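Local coordinates for protein AT27789p (Drosophila melanogaster, PDB 5UZN) that probably binds RNA, including mRNA, as the third quasi-RNA recognition motif (qRRM3) of Glorund, the fly homolog of hnRNP F/H, at residues Glu9-Tyr20 and His49-Tyr60. Numbering follows the deposited sequence. Where two conformers were deposited one is given.
Sequences EYYTIHMRGLPY and HSGTADAYFDTY
His14 reaches across to Asp54 on the face that also carries Thr12 and Tyr56. Its CG is anti to the backbone N (chi1 -179°), which brings ND1 to 3.0 Å from Asp54 OD1. This hydrogen bond lies in the imidazole plane and meets the syn side of OD1, 33° out of the carboxylate plane. Ring and carboxylate are turned 60° against each other. Beside them Thr12 and Tyr56 lie alongside, Thr12 OG1 3.3 Å from Tyr56 CD1.

On the other face Ile13 CD1 meets Phe57 CE1 at 3.4 Å. Further along, the Tyr11 ring packs over the start of helix 60-68. Tyr60 CB makes a CH-pi contact over the face of the Tyr11 ring, 4.0 Å from that ring's centroid. Tyr60 N lies above the same ring, toward its rim. With alanine at Tyr11, Tyr60 CB and N would probably lose the ring face they pack against, and a gap would open beside them.

Beyond strands 11-16 and 52-57, Tyr20 CA sits over the ring of His49, in the short strand 49-50, 3.9 Å from its centroid. Gly51 N donates in the plane of that ring to His49 ND1 (2.9 Å), while His49 NE2 is hydrogen-bonded to Ser22 O.

Strands 11-16 and 52-57 run antiparallel as the central pair of the RRM-type sheet, ordered 38-43, 52-57, 11-16, 80-86. Helix 60-68 covers Ile13 and Phe57 through Ala66, while Phe31 of helix 24-31 meets the Phe57 ring edge-to-face.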
ATOM      1  N   GLU A   9      -8.296 -15.133   0.372  1.00 43.80           N
ATOM      2  CA  GLU A   9      -8.351 -14.051   1.341  1.00 46.59           C
ATOM      3  C   GLU A   9      -6.972 -13.415   1.490  1.00 36.97           C
ATOM      4  O   GLU A   9      -5.962 -14.113   1.553  1.00 33.91           O
ATOM      5  CB  GLU A   9      -8.837 -14.579   2.695  1.00 49.04           C
ATOM      6  CG  GLU A   9      -8.164 -15.898   3.075  1.00 56.77           C
ATOM      7  CD  GLU A   9      -8.679 -16.507   4.373  1.00 66.03           C
ATOM      8  OE1 GLU A   9      -9.869 -16.316   4.676  1.00 68.64           O
ATOM      9  OE2 GLU A   9      -7.880 -17.169   5.064  1.00 72.02           O
ATOM     10  N   TYR A  10      -6.937 -12.096   1.558  1.00 35.21           N
ATOM     11  CA  TYR A  10      -5.685 -11.364   1.659  1.00 28.11           C
ATOM     12  C   TYR A  10      -5.659 -10.550   2.946  1.00 26.86           C
ATOM     13  O   TYR A  10      -6.692 -10.301   3.569  1.00 32.69           O
ATOM     14  CB  TYR A  10      -5.486 -10.442   0.448  1.00 29.28           C
ATOM     15  CG  TYR A  10      -5.438 -11.183  -0.874  1.00 27.99           C
ATOM     16  CD1 TYR A  10      -4.288 -11.851  -1.287  1.00 34.45           C
ATOM     17  CD2 TYR A  10      -6.543 -11.222  -1.697  1.00 38.98           C
ATOM     18  CE1 TYR A  10      -4.247 -12.522  -2.499  1.00 35.19           C
ATOM     19  CE2 TYR A  10      -6.511 -11.887  -2.907  1.00 39.82           C
ATOM     20  CZ  TYR A  10      -5.364 -12.538  -3.300  1.00 45.38           C
ATOM     21  OH  TYR A  10      -5.340 -13.202  -4.503  1.00 54.03           O
ATOM     22  N   TYR A  11      -4.456 -10.178   3.369  1.00 19.25           N
ATOM     23  CA  TYR A  11      -4.269  -9.350   4.556  1.00 27.50           C
ATOM     24  C   TYR A  11      -3.893  -7.939   4.118  1.00 25.83           C
ATOM     25  O   TYR A  11      -2.888  -7.741   3.421  1.00 23.12           O
ATOM     26  CB  TYR A  11      -3.201  -9.946   5.465  1.00 19.27           C
ATOM     27  CG  TYR A  11      -3.542 -11.357   5.883  1.00 24.25           C
ATOM     28  CD1 TYR A  11      -3.242 -12.446   5.063  1.00 25.96           C
ATOM     29  CD2 TYR A  11      -4.173 -11.600   7.095  1.00 25.65           C
ATOM     30  CE1 TYR A  11      -3.563 -13.735   5.440  1.00 29.28           C
ATOM     31  CE2 TYR A  11      -4.501 -12.900   7.488  1.00 29.81           C
ATOM     32  CZ  TYR A  11      -4.191 -13.960   6.651  1.00 34.91           C
ATOM     33  OH  TYR A  11      -4.511 -15.248   7.025  1.00 41.96           O
ATOM     34  N   THR A  12      -4.680  -6.963   4.548  1.00 20.96           N
ATOM     35  CA  THR A  12      -4.746  -5.665   3.888  1.00 15.30           C
ATOM     36  C   THR A  12      -4.091  -4.562   4.708  1.00 22.32           C
ATOM     37  O   THR A  12      -4.348  -4.430   5.915  1.00 19.62           O
ATOM     38  CB  THR A  12      -6.200  -5.314   3.620  1.00 24.07           C
ATOM     39  OG1 THR A  12      -6.761  -6.375   2.861  1.00 27.81           O
ATOM     40  CG2 THR A  12      -6.300  -4.012   2.844  1.00 30.78           C
ATOM     41  N   ILE A  13      -3.278  -3.751   4.036  1.00 24.40           N
ATOM     42  CA  ILE A  13      -2.715  -2.525   4.592  1.00 16.52           C
ATOM     43  C   ILE A  13      -3.273  -1.366   3.781  1.00 22.05           C
ATOM     44  O   ILE A  13      -3.018  -1.273   2.572  1.00 18.72           O
ATOM     45  CB  ILE A  13      -1.187  -2.531   4.541  1.00 19.06           C
ATOM     46  CG1 ILE A  13      -0.608  -3.648   5.409  1.00 18.93           C
ATOM     47  CG2 ILE A  13      -0.638  -1.184   4.989  1.00 17.71           C
ATOM     48  CD1 ILE A  13       0.914  -3.595   5.425  1.00 14.08           C
ATOM     49  N   HIS A  14      -4.059  -0.512   4.434  1.00 18.67           N
ATOM     50  CA  HIS A  14      -4.605   0.682   3.813  1.00 13.49           C
ATOM     51  C   HIS A  14      -3.593   1.799   3.982  1.00 20.56           C
ATOM     52  O   HIS A  14      -2.940   1.900   5.019  1.00 17.59           O
ATOM     53  CB  HIS A  14      -5.958   1.059   4.440  1.00 18.69           C
ATOM     54  CG  HIS A  14      -6.575   2.276   3.827  1.00 20.23           C
ATOM     55  ND1 HIS A  14      -6.937   2.332   2.497  1.00 22.83           N
ATOM     56  CD2 HIS A  14      -6.851   3.499   4.347  1.00 23.21           C
ATOM     57  CE1 HIS A  14      -7.421   3.536   2.226  1.00 29.60           C
ATOM     58  NE2 HIS A  14      -7.378   4.262   3.328  1.00 21.15           N
ATOM     59  N   MET A  15      -3.411   2.598   2.932  1.00 18.32           N
ATOM     60  CA  MET A  15      -2.334   3.578   2.884  1.00 18.61           C
ATOM     61  C   MET A  15      -2.922   4.954   2.632  1.00 12.19           C
ATOM     62  O   MET A  15      -3.772   5.111   1.765  1.00 17.70           O
ATOM     63  CB  MET A  15      -1.302   3.229   1.789  1.00 15.88           C
ATOM     64  CG  MET A  15      -0.852   1.773   1.771  1.00 16.85           C
ATOM     65  SD  MET A  15       0.115   1.316   0.322  1.00 17.97           S
ATOM     66  CE  MET A  15       1.659   2.157   0.714  1.00 15.07           C
ATOM     67  N   ARG A  16      -2.486   5.950   3.391  1.00 13.31           N
ATOM     68  CA  ARG A  16      -2.871   7.325   3.121  1.00 13.55           C
ATOM     69  C   ARG A  16      -1.644   8.202   2.903  1.00 22.43           C
ATOM     70  O   ARG A  16      -0.539   7.882   3.358  1.00 18.00           O
ATOM     71  CB  ARG A  16      -3.730   7.887   4.255  1.00 19.71           C
ATOM     72  CG  ARG A  16      -5.021   7.106   4.447  1.00 21.85           C
ATOM     73  CD  ARG A  16      -5.871   7.686   5.555  1.00 19.78           C
ATOM     74  NE  ARG A  16      -6.698   8.780   5.082  1.00 42.01           N
ATOM     75  CZ  ARG A  16      -7.832   8.586   4.416  1.00 34.60           C
ATOM     76  NH1 ARG A  16      -8.242   7.338   4.156  1.00 33.65           N
ATOM     77  NH2 ARG A  16      -8.559   9.625   4.032  1.00 40.89           N
ATOM     78  N   GLY A  17      -1.849   9.308   2.193  1.00 19.19           N
ATOM     79  CA  GLY A  17      -0.776  10.255   1.956  1.00 21.51           C
ATOM     80  C   GLY A  17       0.066  10.004   0.728  1.00 29.06           C
ATOM     81  O   GLY A  17       1.148  10.584   0.620  1.00 22.40           O
ATOM     82  N   LEU A  18      -0.381   9.159  -0.196  1.00 16.87           N
ATOM     83  CA  LEU A  18       0.419   8.919  -1.393  1.00 16.88           C
ATOM     84  C   LEU A  18       0.434  10.183  -2.238  1.00 21.42           C
ATOM     85  O   LEU A  18      -0.575  10.892  -2.286  1.00 21.19           O
ATOM     86  CB  LEU A  18      -0.159   7.779  -2.245  1.00 17.50           C
ATOM     87  CG  LEU A  18       0.170   6.325  -1.945  1.00 16.91           C
ATOM     88  CD1 LEU A  18      -0.431   5.926  -0.621  1.00 16.39           C
ATOM     89  CD2 LEU A  18      -0.344   5.451  -3.093  1.00 18.40           C
ATOM     90  N   PRO A  19       1.541  10.472  -2.929  1.00 20.36           N
ATOM     91  CA  PRO A  19       1.530  11.527  -3.950  1.00 26.19           C
ATOM     92  C   PRO A  19       0.668  11.125  -5.140  1.00 24.79           C
ATOM     93  O   PRO A  19       0.542   9.950  -5.467  1.00 16.93           O
ATOM     94  CB  PRO A  19       3.002  11.639  -4.370  1.00 23.36           C
ATOM     95  CG  PRO A  19       3.789  10.774  -3.423  1.00 25.73           C
ATOM     96  CD  PRO A  19       2.844   9.792  -2.822  1.00 22.93           C
ATOM     97  N   TYR A  20       0.104  12.119  -5.825  1.00 24.99           N
ATOM     98  CA  TYR A  20      -0.754  11.804  -6.960  0.53 24.79           C
ATOM     99  C   TYR A  20       0.033  11.296  -8.162  1.00 25.11           C
ATOM    100  O   TYR A  20      -0.578  10.851  -9.144  1.00 28.68           O
ATOM    101  CB  TYR A  20      -1.594  13.031  -7.316  0.53 25.45           C
ATOM    102  CG  TYR A  20      -2.475  13.535  -6.171  0.53 24.16           C
ATOM    103  CD1 TYR A  20      -2.955  12.662  -5.196  0.53 23.63           C
ATOM    104  CD2 TYR A  20      -2.825  14.879  -6.069  0.53 31.64           C
ATOM    105  CE1 TYR A  20      -3.754  13.115  -4.156  0.53 20.47           C
ATOM    106  CE2 TYR A  20      -3.635  15.339  -5.031  0.53 28.88           C
ATOM    107  CZ  TYR A  20      -4.090  14.446  -4.076  0.53 28.95           C
ATOM    108  OH  TYR A  20      -4.886  14.888  -3.037  0.53 28.92           O
ATOM    109  N   HIS A  49      -6.458  10.484  -8.994  1.00 28.74           N
ATOM    110  CA  HIS A  49      -5.764   9.879  -7.852  1.00 30.69           C
ATOM    111  C   HIS A  49      -6.285  10.462  -6.544  1.00 27.38           C
ATOM    112  O   HIS A  49      -6.321  11.680  -6.364  1.00 22.17           O
ATOM    113  CB  HIS A  49      -4.249  10.137  -7.993  1.00 28.04           C
ATOM    114  CG  HIS A  49      -3.365   9.177  -7.249  1.00 21.11           C
ATOM    115  ND1 HIS A  49      -3.458   8.962  -5.891  1.00 30.48           N
ATOM    116  CD2 HIS A  49      -2.330   8.409  -7.678  1.00 19.49           C
ATOM    117  CE1 HIS A  49      -2.529   8.093  -5.517  1.00 29.20           C
ATOM    118  NE2 HIS A  49      -1.831   7.742  -6.585  1.00 26.96           N
ATOM    119  N   SER A  50      -6.709   9.592  -5.626  1.00 16.54           N
ATOM    120  CA  SER A  50      -7.251  10.085  -4.366  1.00 17.07           C
ATOM    121  C   SER A  50      -6.213  10.200  -3.263  1.00 15.23           C
ATOM    122  O   SER A  50      -6.547  10.654  -2.163  1.00 18.17           O
ATOM    123  CB  SER A  50      -8.387   9.177  -3.888  1.00 28.41           C
ATOM    124  OG  SER A  50      -7.835   8.009  -3.304  1.00 38.21           O
ATOM    125  N   GLY A  51      -4.967   9.826  -3.526  1.00 19.03           N
ATOM    126  CA  GLY A  51      -3.968   9.865  -2.475  1.00 18.98           C
ATOM    127  C   GLY A  51      -3.973   8.685  -1.521  1.00 22.65           C
ATOM    128  O   GLY A  51      -3.254   8.721  -0.520  1.00 18.52           O
ATOM    129  N   THR A  52      -4.772   7.646  -1.773  1.00 15.90           N
ATOM    130  CA  THR A  52      -4.791   6.469  -0.916  1.00 12.87           C
ATOM    131  C   THR A  52      -4.738   5.215  -1.771  1.00 17.58           C
ATOM    132  O   THR A  52      -4.910   5.252  -2.990  1.00 13.40           O
ATOM    133  CB  THR A  52      -6.040   6.413  -0.024  1.00 26.58           C
ATOM    134  OG1 THR A  52      -7.182   6.057  -0.822  1.00 16.16           O
ATOM    135  CG2 THR A  52      -6.272   7.739   0.653  1.00 19.37           C
ATOM    136  N   ALA A  53      -4.524   4.084  -1.101  1.00 13.87           N
ATOM    137  CA  ALA A  53      -4.326   2.833  -1.796  1.00 11.85           C
ATOM    138  C   ALA A  53      -4.513   1.698  -0.813  1.00 17.89           C
ATOM    139  O   ALA A  53      -4.461   1.896   0.406  1.00 16.71           O
ATOM    140  CB  ALA A  53      -2.916   2.742  -2.408  1.00 12.28           C
ATOM    141  N   ASP A  54      -4.674   0.493  -1.363  1.00 13.71           N
ATOM    142  CA  ASP A  54      -4.628  -0.752  -0.599  1.00 15.33           C
ATOM    143  C   ASP A  54      -3.531  -1.660  -1.123  1.00 21.63           C
ATOM    144  O   ASP A  54      -3.346  -1.784  -2.337  1.00 25.69           O
ATOM    145  CB  ASP A  54      -5.941  -1.517  -0.677  1.00 20.76           C
ATOM    146  CG  ASP A  54      -7.024  -0.886   0.141  1.00 24.51           C
ATOM    147  OD1 ASP A  54      -6.704  -0.317   1.211  1.00 19.92           O
ATOM    148  OD2 ASP A  54      -8.198  -0.956  -0.290  1.00 29.81           O
ATOM    149  N   ALA A  55      -2.818  -2.311  -0.205  1.00 23.34           N
ATOM    150  CA  ALA A  55      -1.843  -3.341  -0.536  1.00 16.68           C
ATOM    151  C   ALA A  55      -2.316  -4.630   0.111  1.00 30.35           C
ATOM    152  O   ALA A  55      -2.618  -4.641   1.312  1.00 19.66           O
ATOM    153  CB  ALA A  55      -0.419  -2.973  -0.068  1.00 16.19           C
ATOM    154  N   TYR A  56      -2.405  -5.694  -0.698  1.00 22.86           N
ATOM    155  CA  TYR A  56      -2.960  -6.998  -0.318  1.00 21.85           C
ATOM    156  C   TYR A  56      -1.833  -8.015  -0.260  1.00 17.25           C
ATOM    157  O   TYR A  56      -1.210  -8.310  -1.285  1.00 21.82           O
ATOM    158  CB  TYR A  56      -4.036  -7.462  -1.308  1.00 23.06           C
ATOM    159  CG  TYR A  56      -5.246  -6.554  -1.344  1.00 26.81           C
ATOM    160  CD1 TYR A  56      -6.221  -6.659  -0.372  1.00 33.31           C
ATOM    161  CD2 TYR A  56      -5.414  -5.590  -2.342  1.00 32.24           C
ATOM    162  CE1 TYR A  56      -7.327  -5.843  -0.364  1.00 37.21           C
ATOM    163  CE2 TYR A  56      -6.541  -4.756  -2.340  1.00 27.49           C
ATOM    164  CZ  TYR A  56      -7.492  -4.900  -1.346  1.00 35.43           C
ATOM    165  OH  TYR A  56      -8.623  -4.113  -1.286  1.00 35.04           O
ATOM    166  N   PHE A  57      -1.564  -8.537   0.929  1.00 17.48           N
ATOM    167  CA  PHE A  57      -0.470  -9.474   1.137  1.00 18.92           C
ATOM    168  C   PHE A  57      -0.999 -10.894   1.239  1.00 24.91           C
ATOM    169  O   PHE A  57      -2.146 -11.126   1.633  1.00 25.96           O
ATOM    170  CB  PHE A  57       0.333  -9.112   2.394  1.00 23.98           C
ATOM    171  CG  PHE A  57       0.980  -7.759   2.305  1.00 21.63           C
ATOM    172  CD1 PHE A  57       0.254  -6.625   2.592  1.00 19.73           C
ATOM    173  CD2 PHE A  57       2.306  -7.625   1.881  1.00 19.55           C
ATOM    174  CE1 PHE A  57       0.844  -5.349   2.484  1.00 19.98           C
ATOM    175  CE2 PHE A  57       2.891  -6.381   1.777  1.00 21.53           C
ATOM    176  CZ  PHE A  57       2.155  -5.236   2.078  1.00 16.60           C
ATOM    177  N   ASP A  58      -0.127 -11.841   0.882  1.00 31.14           N
ATOM    178  CA  ASP A  58      -0.504 -13.247   0.809  1.00 30.76           C
ATOM    179  C   ASP A  58      -0.759 -13.833   2.195  1.00 25.23           C
ATOM    180  O   ASP A  58      -1.696 -14.615   2.370  1.00 34.15           O
ATOM    181  CB  ASP A  58       0.591 -14.040   0.072  1.00 27.33           C
ATOM    182  CG  ASP A  58       0.593 -13.785  -1.430  1.00 25.09           C
ATOM    183  OD1 ASP A  58      -0.501 -13.780  -2.024  1.00 40.02           O
ATOM    184  OD2 ASP A  58       1.684 -13.594  -2.015  1.00 41.02           O
ATOM    185  N   THR A  59       0.052 -13.465   3.188  1.00 32.36           N
ATOM    186  CA  THR A  59      -0.048 -14.022   4.536  1.00 30.55           C
ATOM    187  C   THR A  59      -0.117 -12.920   5.588  1.00 23.44           C
ATOM    188  O   THR A  59       0.274 -11.771   5.346  1.00 21.65           O
ATOM    189  CB  THR A  59       1.153 -14.906   4.883  1.00 22.37           C
ATOM    190  OG1 THR A  59       2.347 -14.105   4.841  1.00 28.90           O
ATOM    191  CG2 THR A  59       1.274 -16.066   3.902  1.00 35.27           C
ATOM    192  N   TYR A  60      -0.613 -13.300   6.776  1.00 26.68           N
ATOM    193  CA  TYR A  60      -0.557 -12.406   7.936  1.00 22.37           C
ATOM    194  C   TYR A  60       0.873 -11.985   8.221  1.00 22.88           C
ATOM    195  O   TYR A  60       1.163 -10.795   8.387  1.00 25.70           O
ATOM    196  CB  TYR A  60      -1.163 -13.088   9.173  1.00 20.38           C
ATOM    197  CG  TYR A  60      -1.143 -12.246  10.475  1.00 26.93           C
ATOM    198  CD1 TYR A  60      -1.901 -11.091  10.590  1.00 27.81           C
ATOM    199  CD2 TYR A  60      -0.391 -12.636  11.586  1.00 29.48           C
ATOM    200  CE1 TYR A  60      -1.899 -10.324  11.760  1.00 25.68           C
ATOM    201  CE2 TYR A  60      -0.394 -11.873  12.779  1.00 21.88           C
ATOM    202  CZ  TYR A  60      -1.170 -10.722  12.854  1.00 28.80           C
ATOM    203  OH  TYR A  60      -1.188  -9.945  14.012  1.00 17.14           O
TER
HETATM  204  O   HOH W   1      -2.243  12.054  -0.343  1.00 35.03           O